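Local coordinates for endonuclease 2 (Arabidopsis thaliana, PDB 4CXP), which cleaves RNA and single-stranded DNA, and less readily double-stranded DNA, endonucleolytically to 5'-phosphorylated products, using three divalent metal ions, at residues Val85-Leu96 against Ala114-Ile125. Numbering follows the deposited sequence. Where two conformers were deposited one is given.
Sequences VAGAIYNYTTQL and ALLFVSHFMGDI. With ZN (zinc ion), chain E; ZN (zinc ion), chain G; NAG (2-acetamido-2-deoxy-beta-D-glucopyranose), chain B.
Tyr-92 enters helix 111-124 as a knob among Ala-114, Phe-117, Val-118 and Phe-121. Its ring forms an offset stack with Phe-117, centroids 4.6 Å apart and planes at 26°, and Phe-117 CB adds a CH-pi contact over the same face. The edge of the Phe-121 ring meets Tyr-92 through CE2, while Ala-88 CB lies 3.7 Å from Phe-121 CD2. On the opposite face of the tyrosine ring sits ND2 of glycosylated Asn-91; its N-acetylglucosamine O6 is hydrogen-bonded to Tyr-92 OH (2.8 Å), and Gln-95 NE2 reaches the sugar O5. A leucine in place of Tyr-92 would probably leave Phe-117 without its stack and the sugar O6 without this partner. Val-118 answers as a knob among Ile-89, Tyr-92, Thr-93 and Leu-96. In one of its two deposited conformers, Thr-93 has OG1 hydrogen-bonded to Ile-89 O (chi1 58°), with CG2 anti to the carbonyl carbon. Farther along, Val-85 and Ile-89 pack on Ile-125, beside Asp-124, which bridges two zinc ions of the trinuclear site. The axes of the two segments approach to 8.8 Å and run roughly antiparallel, at 143°; helix 233-262 touches Leu-96 and Met-122, and helix 206-221 meets Ala-86 and Ile-125.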
loop_
_atom_site.group_PDB
_atom_site.type_symbol
_atom_site.label_atom_id
_atom_site.label_comp_id
_atom_site.label_asym_id
_atom_site.label_seq_id
_atom_site.Cartn_x
_atom_site.Cartn_y
_atom_site.Cartn_z
ATOM N N VAL A 85 5.849 8.400 3.552
ATOM C CA VAL A 85 4.850 8.038 2.553
ATOM C C VAL A 85 3.618 8.949 2.580
ATOM O O VAL A 85 3.035 9.199 1.531
ATOM C CB VAL A 85 4.508 6.528 2.646
ATOM C CG1 VAL A 85 3.780 6.144 3.921
ATOM C CG2 VAL A 85 3.766 6.061 1.421
ATOM N N ALA A 86 3.187 9.411 3.756
ATOM C CA ALA A 86 2.073 10.364 3.802
ATOM C C ALA A 86 2.424 11.671 3.084
ATOM O O ALA A 86 1.641 12.194 2.297
ATOM C CB ALA A 86 1.627 10.643 5.239
ATOM N N GLY A 87 3.592 12.224 3.390
ATOM C CA GLY A 87 4.050 13.433 2.736
ATOM C C GLY A 87 4.204 13.264 1.234
ATOM O O GLY A 87 3.895 14.174 0.465
ATOM N N ALA A 88 4.651 12.091 0.804
ATOM C CA ALA A 88 4.775 11.804 -0.620
ATOM C C ALA A 88 3.403 11.780 -1.287
ATOM O O ALA A 88 3.231 12.299 -2.385
ATOM C CB ALA A 88 5.498 10.498 -0.839
ATOM N N ILE A 89 2.417 11.174 -0.629
ATOM C CA ILE A 89 1.079 11.160 -1.208
ATOM C C ILE A 89 0.551 12.590 -1.365
ATOM O O ILE A 89 0.013 12.928 -2.403
ATOM C CB ILE A 89 0.141 10.257 -0.404
ATOM C CG1 ILE A 89 0.530 8.787 -0.631
ATOM C CG2 ILE A 89 -1.317 10.489 -0.767
ATOM C CD1 ILE A 89 -0.098 7.817 0.349
ATOM N N TYR A 90 0.714 13.430 -0.350
ATOM C CA TYR A 90 0.303 14.819 -0.507
ATOM C C TYR A 90 1.014 15.485 -1.685
ATOM O O TYR A 90 0.387 16.187 -2.477
ATOM C CB TYR A 90 0.574 15.603 0.767
ATOM C CG TYR A 90 -0.350 15.326 1.944
ATOM C CD1 TYR A 90 -1.728 15.419 1.830
ATOM C CD2 TYR A 90 0.179 15.024 3.187
ATOM C CE1 TYR A 90 -2.546 15.243 2.933
ATOM C CE2 TYR A 90 -0.631 14.833 4.292
ATOM C CZ TYR A 90 -1.997 14.950 4.165
ATOM O OH TYR A 90 -2.821 14.765 5.265
ATOM N N ASN A 91 2.315 15.254 -1.800
ATOM C CA ASN A 91 3.125 15.874 -2.858
ATOM C C ASN A 91 2.643 15.507 -4.238
ATOM O O ASN A 91 2.377 16.379 -5.079
ATOM C CB ASN A 91 4.537 15.372 -2.698
ATOM C CG ASN A 91 5.551 16.002 -3.596
ATOM O OD1 ASN A 91 5.410 17.129 -4.086
ATOM N ND2 ASN A 91 6.628 15.248 -3.803
ATOM N N TYR A 92 2.555 14.207 -4.497
ATOM C CA TYR A 92 2.256 13.749 -5.840
ATOM C C TYR A 92 0.795 13.949 -6.203
ATOM O O TYR A 92 0.487 14.207 -7.375
ATOM C CB TYR A 92 2.777 12.317 -6.045
ATOM C CG TYR A 92 4.288 12.259 -5.999
ATOM C CD1 TYR A 92 5.032 12.861 -6.992
ATOM C CD2 TYR A 92 4.973 11.669 -4.951
ATOM C CE1 TYR A 92 6.411 12.872 -6.940
ATOM C CE2 TYR A 92 6.350 11.679 -4.890
ATOM C CZ TYR A 92 7.069 12.277 -5.891
ATOM O OH TYR A 92 8.433 12.287 -5.797
ATOM N N THR A 93 -0.124 13.896 -5.229
ATOM C CA THR A 93 -1.501 14.230 -5.511
ATOM C C THR A 93 -1.630 15.718 -5.933
ATOM O O THR A 93 -2.332 16.063 -6.873
ATOM C CB THR A 93 -2.449 13.830 -4.349
ATOM O OG1 THR A 93 -2.087 14.433 -3.144
ATOM C CG2 THR A 93 -2.505 12.361 -4.136
ATOM N N THR A 94 -0.916 16.581 -5.224
ATOM C CA THR A 94 -0.923 18.000 -5.561
ATOM C C THR A 94 -0.403 18.207 -6.977
ATOM O O THR A 94 -0.986 18.955 -7.737
ATOM C CB THR A 94 -0.125 18.815 -4.545
ATOM O OG1 THR A 94 -0.827 18.769 -3.304
ATOM C CG2 THR A 94 0.020 20.259 -4.979
ATOM N N GLN A 95 0.681 17.534 -7.341
ATOM C CA GLN A 95 1.211 17.658 -8.692
ATOM C C GLN A 95 0.172 17.261 -9.741
ATOM O O GLN A 95 0.020 17.940 -10.759
ATOM C CB GLN A 95 2.466 16.815 -8.854
ATOM C CG GLN A 95 3.634 17.302 -8.028
ATOM C CD GLN A 95 4.807 16.366 -8.088
ATOM O OE1 GLN A 95 4.989 15.643 -9.063
ATOM N NE2 GLN A 95 5.606 16.359 -7.027
ATOM N N LEU A 96 -0.544 16.161 -9.505
ATOM C CA LEU A 96 -1.492 15.686 -10.505
ATOM C C LEU A 96 -2.699 16.601 -10.678
ATOM O O LEU A 96 -3.334 16.573 -11.713
ATOM C CB LEU A 96 -1.936 14.269 -10.163
ATOM C CG LEU A 96 -0.865 13.213 -10.396
ATOM C CD1 LEU A 96 -1.250 11.924 -9.708
ATOM C CD2 LEU A 96 -0.594 12.959 -11.875
ATOM N N ALA A 114 4.513 11.197 -11.295
ATOM C CA ALA A 114 3.616 11.485 -10.181
ATOM C C ALA A 114 2.521 10.420 -10.077
ATOM O O ALA A 114 2.188 9.989 -8.973
ATOM C CB ALA A 114 2.994 12.863 -10.311
ATOM N N LEU A 115 1.966 9.998 -11.212
ATOM C CA LEU A 115 0.948 8.946 -11.214
ATOM C C LEU A 115 1.512 7.646 -10.649
ATOM O O LEU A 115 0.863 6.975 -9.840
ATOM C CB LEU A 115 0.417 8.739 -12.639
ATOM C CG LEU A 115 -0.565 7.579 -12.784
ATOM C CD1 LEU A 115 -1.829 7.763 -11.929
ATOM C CD2 LEU A 115 -0.905 7.385 -14.253
ATOM N N LEU A 116 2.703 7.268 -11.093
ATOM C CA LEU A 116 3.293 6.014 -10.660
ATOM C C LEU A 116 3.678 6.049 -9.188
ATOM O O LEU A 116 3.539 5.046 -8.482
ATOM C CB LEU A 116 4.485 5.649 -11.551
ATOM C CG LEU A 116 4.159 5.465 -13.038
ATOM C CD1 LEU A 116 5.407 5.050 -13.781
ATOM C CD2 LEU A 116 3.034 4.452 -13.265
ATOM N N PHE A 117 4.152 7.192 -8.721
ATOM C CA PHE A 117 4.453 7.354 -7.308
ATOM C C PHE A 117 3.176 7.313 -6.464
ATOM O O PHE A 117 3.123 6.604 -5.474
ATOM C CB PHE A 117 5.192 8.675 -7.048
ATOM C CG PHE A 117 6.679 8.648 -7.309
ATOM C CD1 PHE A 117 7.496 7.684 -6.733
ATOM C CD2 PHE A 117 7.277 9.646 -8.080
ATOM C CE1 PHE A 117 8.865 7.713 -6.909
ATOM C CE2 PHE A 117 8.646 9.676 -8.261
ATOM C CZ PHE A 117 9.443 8.716 -7.679
ATOM N N VAL A 118 2.141 8.061 -6.836
ATOM C CA VAL A 118 0.988 8.061 -5.984
ATOM C C VAL A 118 0.328 6.664 -5.964
ATOM O O VAL A 118 -0.174 6.242 -4.921
ATOM C CB VAL A 118 0.067 9.233 -6.340
ATOM C CG1 VAL A 118 -0.831 8.888 -7.505
ATOM C CG2 VAL A 118 -0.719 9.654 -5.127
ATOM N N SER A 119 0.359 5.947 -7.082
ATOM C CA SER A 119 -0.230 4.627 -7.145
ATOM C C SER A 119 0.508 3.666 -6.218
ATOM O O SER A 119 -0.103 2.922 -5.458
ATOM C CB SER A 119 -0.228 4.129 -8.586
ATOM O OG SER A 119 -1.073 4.955 -9.388
ATOM N N HIS A 120 1.824 3.677 -6.280
ATOM C CA HIS A 120 2.624 2.818 -5.424
ATOM C C HIS A 120 2.492 3.220 -3.952
ATOM O O HIS A 120 2.318 2.363 -3.088
ATOM C CB HIS A 120 4.099 2.895 -5.844
ATOM C CG HIS A 120 4.978 1.963 -5.088
ATOM N ND1 HIS A 120 5.224 0.678 -5.503
ATOM C CD2 HIS A 120 5.687 2.132 -3.949
ATOM C CE1 HIS A 120 6.035 0.091 -4.638
ATOM N NE2 HIS A 120 6.343 0.955 -3.690
ATOM N N PHE A 121 2.607 4.507 -3.664
ATOM C CA PHE A 121 2.583 4.968 -2.278
ATOM C C PHE A 121 1.212 4.805 -1.629
ATOM O O PHE A 121 1.143 4.505 -0.436
ATOM C CB PHE A 121 3.086 6.411 -2.188
ATOM C CG PHE A 121 4.548 6.577 -2.541
ATOM C CD1 PHE A 121 5.485 5.618 -2.225
ATOM C CD2 PHE A 121 4.980 7.728 -3.173
ATOM C CE1 PHE A 121 6.816 5.792 -2.558
ATOM C CE2 PHE A 121 6.312 7.907 -3.506
ATOM C CZ PHE A 121 7.227 6.930 -3.198
ATOM N N MET A 122 0.126 4.966 -2.381
ATOM C CA MET A 122 -1.182 4.649 -1.831
ATOM C C MET A 122 -1.230 3.177 -1.416
ATOM O O MET A 122 -1.864 2.816 -0.422
ATOM C CB MET A 122 -2.288 4.954 -2.822
ATOM C CG MET A 122 -3.677 4.800 -2.212
ATOM S SD MET A 122 -4.014 5.961 -0.875
ATOM C CE MET A 122 -4.340 7.436 -1.841
ATOM N N GLY A 123 -0.563 2.301 -2.162
ATOM C CA GLY A 123 -0.423 0.940 -1.723
ATOM C C GLY A 123 0.423 0.785 -0.478
ATOM O O GLY A 123 0.002 0.162 0.497
ATOM N N ASP A 124 1.626 1.350 -0.480
ATOM C CA ASP A 124 2.529 1.163 0.638
ATOM C C ASP A 124 1.947 1.688 1.945
ATOM O O ASP A 124 2.166 1.081 2.988
ATOM C CB ASP A 124 3.906 1.779 0.356
ATOM C CG ASP A 124 4.864 0.839 -0.349
ATOM O OD1 ASP A 124 4.463 -0.308 -0.605
ATOM O OD2 ASP A 124 5.990 1.286 -0.626
ATOM N N ILE A 125 1.211 2.807 1.930
ATOM C CA ILE A 125 0.670 3.347 3.171
ATOM C C ILE A 125 -0.384 2.433 3.768
ATOM O O ILE A 125 -0.768 2.628 4.919
ATOM C CB ILE A 125 0.168 4.790 2.998
ATOM C CG1 ILE A 125 0.120 5.520 4.338
ATOM C CG2 ILE A 125 -1.171 4.828 2.263
ATOM C CD1 ILE A 125 -0.072 7.014 4.181
HETATM ZN ZN ZN E . 7.571 0.591 -1.914
HETATM ZN ZN ZN G . 5.168 -1.998 -1.580
HETATM C C1 NAG B . 7.845 15.698 -4.452
HETATM C C2 NAG B . 8.977 15.147 -3.534
HETATM C C3 NAG B . 10.306 15.748 -3.970
HETATM C C4 NAG B . 10.516 15.495 -5.463
HETATM C C5 NAG B . 9.276 15.863 -6.278
HETATM C C6 NAG B . 9.359 15.371 -7.710
HETATM C C7 NAG B . 8.066 14.581 -1.317
HETATM C C8 NAG B . 7.926 14.966 0.118
HETATM N N2 NAG B . 8.771 15.395 -2.109
HETATM O O3 NAG B . 11.366 15.217 -3.164
HETATM O O4 NAG B . 11.553 16.285 -6.015
HETATM O O5 NAG B . 8.083 15.314 -5.755
HETATM O O6 NAG B . 9.583 13.974 -7.707
HETATM O O7 NAG B . 7.533 13.552 -1.754
#